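Local coordinates for actin-related protein 8 (Homo sapiens, PDB 4FO0) that binds ATP with low basal ATPase activity, does not polymerise, and is a proposed core component of the INO80 chromatin remodeling complex, at residues W60-N72 with A365-L377. Residues are numbered along the deposited sequence; the frame is centred on the assembly and turned at random.
Sequences WLLREGLNKPESN and ATFGIVGQKMTTL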
ATOM      1  N   TRP A  60      -9.101   2.625   9.594  1.00 42.91           N
ATOM      2  CA  TRP A  60      -8.613   2.240   8.284  1.00 38.50           C
ATOM      3  C   TRP A  60      -8.672   3.410   7.283  1.00 53.44           C
ATOM      4  O   TRP A  60      -7.648   4.037   6.983  1.00 46.07           O
ATOM      5  CB  TRP A  60      -9.409   1.058   7.772  1.00 36.06           C
ATOM      6  CG  TRP A  60      -8.945   0.571   6.451  1.00 52.68           C
ATOM      7  CD1 TRP A  60      -7.865   1.016   5.738  1.00 48.72           C
ATOM      8  CD2 TRP A  60      -9.552  -0.459   5.667  1.00 55.80           C
ATOM      9  NE1 TRP A  60      -7.769   0.324   4.554  1.00 41.74           N
ATOM     10  CE2 TRP A  60      -8.792  -0.585   4.484  1.00 50.51           C
ATOM     11  CE3 TRP A  60     -10.667  -1.291   5.850  1.00 40.12           C
ATOM     12  CZ2 TRP A  60      -9.107  -1.506   3.492  1.00 59.73           C
ATOM     13  CZ3 TRP A  60     -10.979  -2.204   4.868  1.00 41.37           C
ATOM     14  CH2 TRP A  60     -10.202  -2.306   3.701  1.00 57.86           C
ATOM     15  N   LEU A  61      -9.867   3.701   6.769  1.00 47.13           N
ATOM     16  CA  LEU A  61     -10.039   4.848   5.882  1.00 41.09           C
ATOM     17  C   LEU A  61     -10.169   6.158   6.659  1.00 43.58           C
ATOM     18  O   LEU A  61     -10.098   7.234   6.080  1.00 46.56           O
ATOM     19  CB  LEU A  61     -11.242   4.686   4.947  1.00 23.84           C
ATOM     20  CG  LEU A  61     -11.321   3.512   3.979  1.00 36.71           C
ATOM     21  CD1 LEU A  61     -12.333   3.854   2.901  1.00 36.68           C
ATOM     22  CD2 LEU A  61      -9.968   3.154   3.364  1.00 45.05           C
ATOM     23  N   LEU A  62     -10.380   6.089   7.963  1.00 49.39           N
ATOM     24  CA  LEU A  62     -10.296   7.312   8.749  1.00 41.46           C
ATOM     25  C   LEU A  62      -8.924   7.418   9.405  1.00 52.59           C
ATOM     26  O   LEU A  62      -8.177   6.434   9.483  1.00 49.02           O
ATOM     27  CB  LEU A  62     -11.396   7.384   9.794  1.00 36.37           C
ATOM     28  CG  LEU A  62     -12.799   7.673   9.281  1.00 55.46           C
ATOM     29  CD1 LEU A  62     -13.659   8.100  10.445  1.00 47.89           C
ATOM     30  CD2 LEU A  62     -12.767   8.760   8.227  1.00 55.66           C
ATOM     31  N   ARG A  63      -8.593   8.619   9.865  1.00 41.76           N
ATOM     32  CA  ARG A  63      -7.283   8.889  10.441  1.00 33.88           C
ATOM     33  C   ARG A  63      -7.399  10.184  11.209  1.00 34.07           C
ATOM     34  O   ARG A  63      -8.369  10.918  11.026  1.00 38.47           O
ATOM     35  CB  ARG A  63      -6.223   9.014   9.336  1.00 29.64           C
ATOM     36  CG  ARG A  63      -6.592  10.006   8.226  1.00 35.99           C
ATOM     37  CD  ARG A  63      -5.532  10.056   7.140  1.00 34.60           C
ATOM     38  NE  ARG A  63      -4.211  10.395   7.668  1.00 49.04           N
ATOM     39  CZ  ARG A  63      -3.093  10.362   6.950  1.00 39.02           C
ATOM     40  NH1 ARG A  63      -3.133  10.003   5.679  1.00 30.95           N
ATOM     41  NH2 ARG A  63      -1.936  10.685   7.502  1.00 41.67           N
ATOM     42  N   GLU A  64      -6.414  10.467  12.060  1.00 36.12           N
ATOM     43  CA  GLU A  64      -6.387  11.720  12.814  1.00 45.02           C
ATOM     44  C   GLU A  64      -6.257  12.949  11.919  1.00 41.52           C
ATOM     45  O   GLU A  64      -5.565  12.925  10.904  1.00 46.85           O
ATOM     46  CB  GLU A  64      -5.220  11.735  13.795  1.00 42.73           C
ATOM     47  CG  GLU A  64      -5.429  10.967  15.074  1.00 58.55           C
ATOM     48  CD  GLU A  64      -4.133  10.861  15.869  1.00110.04           C
ATOM     49  OE1 GLU A  64      -3.889   9.799  16.487  1.00118.58           O
ATOM     50  OE2 GLU A  64      -3.351  11.841  15.861  1.00106.96           O
ATOM     51  N   GLY A  65      -6.905  14.034  12.323  1.00 42.24           N
ATOM     52  CA  GLY A  65      -6.706  15.313  11.672  1.00 44.61           C
ATOM     53  C   GLY A  65      -7.657  15.634  10.529  1.00 43.35           C
ATOM     54  O   GLY A  65      -7.515  16.677   9.900  1.00 37.30           O
ATOM     55  N   LEU A  66      -8.624  14.759  10.256  1.00 41.92           N
ATOM     56  CA  LEU A  66      -9.568  15.007   9.169  1.00 38.50           C
ATOM     57  C   LEU A  66     -10.630  16.041   9.528  1.00 49.36           C
ATOM     58  O   LEU A  66     -11.284  16.591   8.641  1.00 50.27           O
ATOM     59  CB  LEU A  66     -10.254  13.718   8.727  1.00 27.27           C
ATOM     60  CG  LEU A  66      -9.395  12.726   7.956  1.00 48.84           C
ATOM     61  CD1 LEU A  66     -10.260  11.554   7.554  1.00 37.88           C
ATOM     62  CD2 LEU A  66      -8.752  13.385   6.739  1.00 27.97           C
ATOM     63  N   ASN A  67     -10.815  16.294  10.823  1.00 46.50           N
ATOM     64  CA  ASN A  67     -11.868  17.208  11.264  1.00 50.34           C
ATOM     65  C   ASN A  67     -11.401  18.357  12.138  1.00 54.87           C
ATOM     66  O   ASN A  67     -12.138  18.819  13.002  1.00 60.74           O
ATOM     67  CB  ASN A  67     -12.995  16.451  11.967  1.00 67.48           C
ATOM     68  CG  ASN A  67     -13.763  15.547  11.019  1.00 89.40           C
ATOM     69  OD1 ASN A  67     -14.401  16.019  10.070  1.00 80.29           O
ATOM     70  ND2 ASN A  67     -13.704  14.236  11.268  1.00 83.22           N
ATOM     71  N   LYS A  68     -10.179  18.823  11.923  1.00 50.73           N
ATOM     72  CA  LYS A  68      -9.754  20.063  12.546  1.00 56.84           C
ATOM     73  C   LYS A  68     -10.593  21.209  11.967  1.00 55.95           C
ATOM     74  O   LYS A  68     -11.252  21.044  10.942  1.00 52.50           O
ATOM     75  CB  LYS A  68      -8.271  20.308  12.281  1.00 50.39           C
ATOM     76  CG  LYS A  68      -7.364  19.222  12.773  1.00 46.38           C
ATOM     77  CD  LYS A  68      -7.491  19.037  14.264  1.00 54.21           C
ATOM     78  CE  LYS A  68      -6.365  18.164  14.794  1.00 57.66           C
ATOM     79  NZ  LYS A  68      -6.268  18.224  16.278  1.00 64.77           N
ATOM     80  N   PRO A  69     -10.583  22.372  12.632  1.00 62.85           N
ATOM     81  CA  PRO A  69     -11.268  23.563  12.111  1.00 57.00           C
ATOM     82  C   PRO A  69     -10.842  23.922  10.685  1.00 49.73           C
ATOM     83  O   PRO A  69     -11.655  24.368   9.868  1.00 53.05           O
ATOM     84  CB  PRO A  69     -10.828  24.652  13.081  1.00 48.77           C
ATOM     85  CG  PRO A  69     -10.625  23.913  14.375  1.00 51.13           C
ATOM     86  CD  PRO A  69     -10.067  22.577  13.997  1.00 49.34           C
ATOM     87  N   GLU A  70      -9.572  23.709  10.376  1.00 63.10           N
ATOM     88  CA  GLU A  70      -9.055  24.071   9.060  1.00 57.21           C
ATOM     89  C   GLU A  70      -9.301  22.997   8.002  1.00 46.76           C
ATOM     90  O   GLU A  70      -9.147  23.257   6.814  1.00 56.08           O
ATOM     91  CB  GLU A  70      -7.559  24.387   9.141  1.00 54.51           C
ATOM     92  CG  GLU A  70      -7.189  25.409  10.219  1.00 76.17           C
ATOM     93  CD  GLU A  70      -6.826  24.779  11.574  1.00 91.68           C
ATOM     94  OE1 GLU A  70      -7.395  23.726  11.957  1.00 67.66           O
ATOM     95  OE2 GLU A  70      -5.958  25.354  12.263  1.00106.44           O
ATOM     96  N   SER A  71      -9.697  21.799   8.426  1.00 45.54           N
ATOM     97  CA  SER A  71      -9.741  20.659   7.512  1.00 45.09           C
ATOM     98  C   SER A  71     -10.613  20.909   6.309  1.00 41.52           C
ATOM     99  O   SER A  71     -10.264  20.541   5.191  1.00 49.71           O
ATOM    100  CB  SER A  71     -10.206  19.392   8.216  1.00 35.09           C
ATOM    101  OG  SER A  71      -9.179  18.876   9.037  1.00 49.00           O
ATOM    102  N   ASN A  72     -11.754  21.535   6.535  1.00 45.12           N
ATOM    103  CA  ASN A  72     -12.702  21.701   5.458  1.00 37.81           C
ATOM    104  C   ASN A  72     -12.226  22.708   4.424  1.00 47.60           C
ATOM    105  O   ASN A  72     -12.308  22.455   3.223  1.00 46.72           O
ATOM    106  CB  ASN A  72     -14.072  22.077   5.997  1.00 54.45           C
ATOM    107  CG  ASN A  72     -15.171  21.667   5.065  1.00 82.23           C
ATOM    108  OD1 ASN A  72     -15.710  20.566   5.179  1.00 98.01           O
ATOM    109  ND2 ASN A  72     -15.492  22.534   4.103  1.00 59.00           N
ATOM    110  N   ALA A 365      -3.232  18.271  -0.204  1.00 35.73           N
ATOM    111  CA  ALA A 365      -3.936  19.140   0.731  1.00 39.09           C
ATOM    112  C   ALA A 365      -5.426  18.822   0.640  1.00 32.58           C
ATOM    113  O   ALA A 365      -6.197  19.088   1.559  1.00 30.60           O
ATOM    114  CB  ALA A 365      -3.682  20.588   0.395  1.00 29.32           C
ATOM    115  N   THR A 366      -5.816  18.254  -0.495  1.00 23.89           N
ATOM    116  CA  THR A 366      -7.207  17.918  -0.777  1.00 31.19           C
ATOM    117  C   THR A 366      -7.755  16.956   0.266  1.00 35.22           C
ATOM    118  O   THR A 366      -8.958  16.922   0.528  1.00 38.01           O
ATOM    119  CB  THR A 366      -7.334  17.271  -2.181  1.00 40.63           C
ATOM    120  OG1 THR A 366      -6.768  18.144  -3.156  1.00 35.00           O
ATOM    121  CG2 THR A 366      -8.769  17.012  -2.548  1.00 34.74           C
ATOM    122  N   PHE A 367      -6.861  16.170   0.859  1.00 28.81           N
ATOM    123  CA  PHE A 367      -7.236  15.193   1.881  1.00 29.98           C
ATOM    124  C   PHE A 367      -7.743  15.838   3.152  1.00 37.49           C
ATOM    125  O   PHE A 367      -8.425  15.188   3.940  1.00 55.30           O
ATOM    126  CB  PHE A 367      -6.075  14.236   2.176  1.00 25.42           C
ATOM    127  CG  PHE A 367      -5.749  13.347   1.025  1.00 19.22           C
ATOM    128  CD1 PHE A 367      -6.766  12.857   0.216  1.00 32.66           C
ATOM    129  CD2 PHE A 367      -4.446  13.038   0.713  1.00 23.24           C
ATOM    130  CE1 PHE A 367      -6.478  12.043  -0.871  1.00 43.46           C
ATOM    131  CE2 PHE A 367      -4.151  12.225  -0.370  1.00 27.30           C
ATOM    132  CZ  PHE A 367      -5.163  11.724  -1.161  1.00 22.68           C
ATOM    133  N   GLY A 368      -7.417  17.118   3.331  1.00 42.96           N
ATOM    134  CA  GLY A 368      -7.846  17.891   4.482  1.00 34.11           C
ATOM    135  C   GLY A 368      -7.261  17.412   5.797  1.00 42.31           C
ATOM    136  O   GLY A 368      -7.888  17.554   6.837  1.00 43.72           O
ATOM    137  N   ILE A 369      -6.062  16.837   5.755  1.00 40.77           N
ATOM    138  CA  ILE A 369      -5.406  16.365   6.968  1.00 37.87           C
ATOM    139  C   ILE A 369      -4.644  17.512   7.614  1.00 40.78           C
ATOM    140  O   ILE A 369      -3.806  18.149   6.984  1.00 39.80           O
ATOM    141  CB  ILE A 369      -4.452  15.185   6.687  1.00 37.81           C
ATOM    142  CG1 ILE A 369      -5.221  14.016   6.060  1.00 39.94           C
ATOM    143  CG2 ILE A 369      -3.790  14.722   7.963  1.00 35.47           C
ATOM    144  CD1 ILE A 369      -4.338  13.067   5.239  1.00 30.67           C
ATOM    145  N   VAL A 370      -4.951  17.784   8.875  1.00 40.37           N
ATOM    146  CA  VAL A 370      -4.389  18.939   9.554  1.00 34.81           C
ATOM    147  C   VAL A 370      -3.699  18.540  10.848  1.00 44.65           C
ATOM    148  O   VAL A 370      -4.245  17.778  11.661  1.00 42.46           O
ATOM    149  CB  VAL A 370      -5.480  19.981   9.863  1.00 49.10           C
ATOM    150  CG1 VAL A 370      -4.901  21.160  10.603  1.00 32.55           C
ATOM    151  CG2 VAL A 370      -6.143  20.449   8.574  1.00 64.91           C
ATOM    152  N   GLY A 371      -2.484  19.044  11.026  1.00 35.20           N
ATOM    153  CA  GLY A 371      -1.769  18.850  12.270  1.00 29.94           C
ATOM    154  C   GLY A 371      -0.989  17.558  12.399  1.00 40.47           C
ATOM    155  O   GLY A 371      -0.681  17.138  13.507  1.00 51.98           O
ATOM    156  N   GLN A 372      -0.653  16.931  11.278  1.00 39.45           N
ATOM    157  CA  GLN A 372       0.094  15.680  11.321  1.00 42.83           C
ATOM    158  C   GLN A 372       1.387  15.791  10.553  1.00 39.44           C
ATOM    159  O   GLN A 372       1.506  16.585   9.615  1.00 48.77           O
ATOM    160  CB  GLN A 372      -0.739  14.552  10.729  1.00 33.14           C
ATOM    161  CG  GLN A 372      -2.190  14.691  11.066  1.00 34.41           C
ATOM    162  CD  GLN A 372      -2.450  14.376  12.513  1.00 54.28           C
ATOM    163  OE1 GLN A 372      -1.995  13.352  13.017  1.00 50.45           O
ATOM    164  NE2 GLN A 372      -3.170  15.264  13.200  1.00 51.71           N
ATOM    165  N   LYS A 373       2.361  14.993  10.965  1.00 37.92           N
ATOM    166  CA  LYS A 373       3.589  14.832  10.200  1.00 52.38           C
ATOM    167  C   LYS A 373       3.211  14.087   8.924  1.00 40.07           C
ATOM    168  O   LYS A 373       2.676  12.984   8.980  1.00 50.82           O
ATOM    169  CB  LYS A 373       4.627  14.051  11.016  1.00 39.47           C
ATOM    170  CG  LYS A 373       6.005  13.952  10.376  1.00 54.12           C
ATOM    171  CD  LYS A 373       6.911  13.055  11.215  1.00 53.57           C
ATOM    172  CE  LYS A 373       8.210  12.724  10.504  1.00 63.29           C
ATOM    173  NZ  LYS A 373       8.915  13.948  10.060  1.00 72.19           N
ATOM    174  N   MET A 374       3.461  14.706   7.780  1.00 42.39           N
ATOM    175  CA  MET A 374       3.009  14.171   6.499  1.00 40.66           C
ATOM    176  C   MET A 374       4.159  13.687   5.638  1.00 40.80           C
ATOM    177  O   MET A 374       3.991  12.819   4.790  1.00 46.02           O
ATOM    178  CB  MET A 374       2.217  15.241   5.762  1.00 44.89           C
ATOM    179  CG  MET A 374       0.890  15.503   6.422  1.00 39.46           C
ATOM    180  SD  MET A 374      -0.178  14.088   6.108  1.00 50.13           S
ATOM    181  CE  MET A 374      -1.062  14.042   7.658  1.00 53.19           C
ATOM    182  N   THR A 375       5.331  14.256   5.880  1.00 52.97           N
ATOM    183  CA  THR A 375       6.518  13.945   5.114  1.00 48.37           C
ATOM    184  C   THR A 375       7.639  13.555   6.062  1.00 43.07           C
ATOM    185  O   THR A 375       7.756  14.094   7.158  1.00 53.44           O
ATOM    186  CB  THR A 375       6.954  15.148   4.271  1.00 46.58           C
ATOM    187  OG1 THR A 375       5.814  15.699   3.597  1.00 42.12           O
ATOM    188  CG2 THR A 375       8.001  14.728   3.245  1.00 54.87           C
ATOM    189  N   THR A 376       8.461  12.611   5.632  1.00 40.77           N
ATOM    190  CA  THR A 376       9.530  12.103   6.461  1.00 33.26           C
ATOM    191  C   THR A 376      10.775  11.936   5.634  1.00 50.16           C
ATOM    192  O   THR A 376      10.720  11.406   4.526  1.00 51.13           O
ATOM    193  CB  THR A 376       9.178  10.736   7.000  1.00 46.26           C
ATOM    194  OG1 THR A 376       7.887  10.790   7.619  1.00 67.34           O
ATOM    195  CG2 THR A 376      10.207  10.304   8.005  1.00 46.08           C
ATOM    196  N   LEU A 377      11.898  12.395   6.175  1.00 65.77           N
ATOM    197  CA  LEU A 377      13.198  12.200   5.548  1.00 56.91           C
ATOM    198  C   LEU A 377      13.996  11.226   6.386  1.00 69.67           C
ATOM    199  O   LEU A 377      13.584  10.894   7.504  1.00 67.11           O
ATOM    200  CB  LEU A 377      13.921  13.521   5.467  1.00 56.48           C
ATOM    201  CG  LEU A 377      13.092  14.516   4.675  1.00 59.60           C
ATOM    202  CD1 LEU A 377      13.667  15.894   4.845  1.00 45.14           C
ATOM    203  CD2 LEU A 377      13.083  14.103   3.217  1.00 62.17           C
TER
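Ile369 CD1 lies over one face of the Arg63 guanidinium, 3.2 Å above its plane and offset toward the rim. Met374 CE approaches Arg63 NH2 obliquely. The arginine chain bends at chi3 and crosses Ile369 at about a right angle. Its polar partners lie outside the two segments: NH1 bonds to Ala277 O and forms a salt bridge with Asp282.

Glu64 and Gln372 bring two flat groups together, carboxylate and amide planes 90° apart. Gln372 OE1 faces Glu64 CB at 3.7 Å. The Gln372 chain folds back at chi2 (-72°). Its NE2 gives a nearly straight bond to Val370 O (3.1 Å, 176°). This bond probably fixes the amide's rotation, with NE2 near Gly65 CA.

Gly65 belongs to a type II turn from Arg63 to Leu66. Its O accepts a hydrogen bond from Val370 N at 3.0 Å. Lys68 CG packs on Val370 CB at 3.5 Å. Ser71 OG lies 2.9 Å from Gly368 O and also touches Val370 CG2. Leu66 and Ile369 run side by side, CD2 to CG1 3.7 Å.

The contact is loop packing within the actin fold. It joins the turn before helix 71-88 to the linker between the 3-10 segment 365-367 and edge strand 375-377. Helix 280-293 is touched by Arg63, Leu66 and Phe367, and strand 375-377 pairs with strand 274-276.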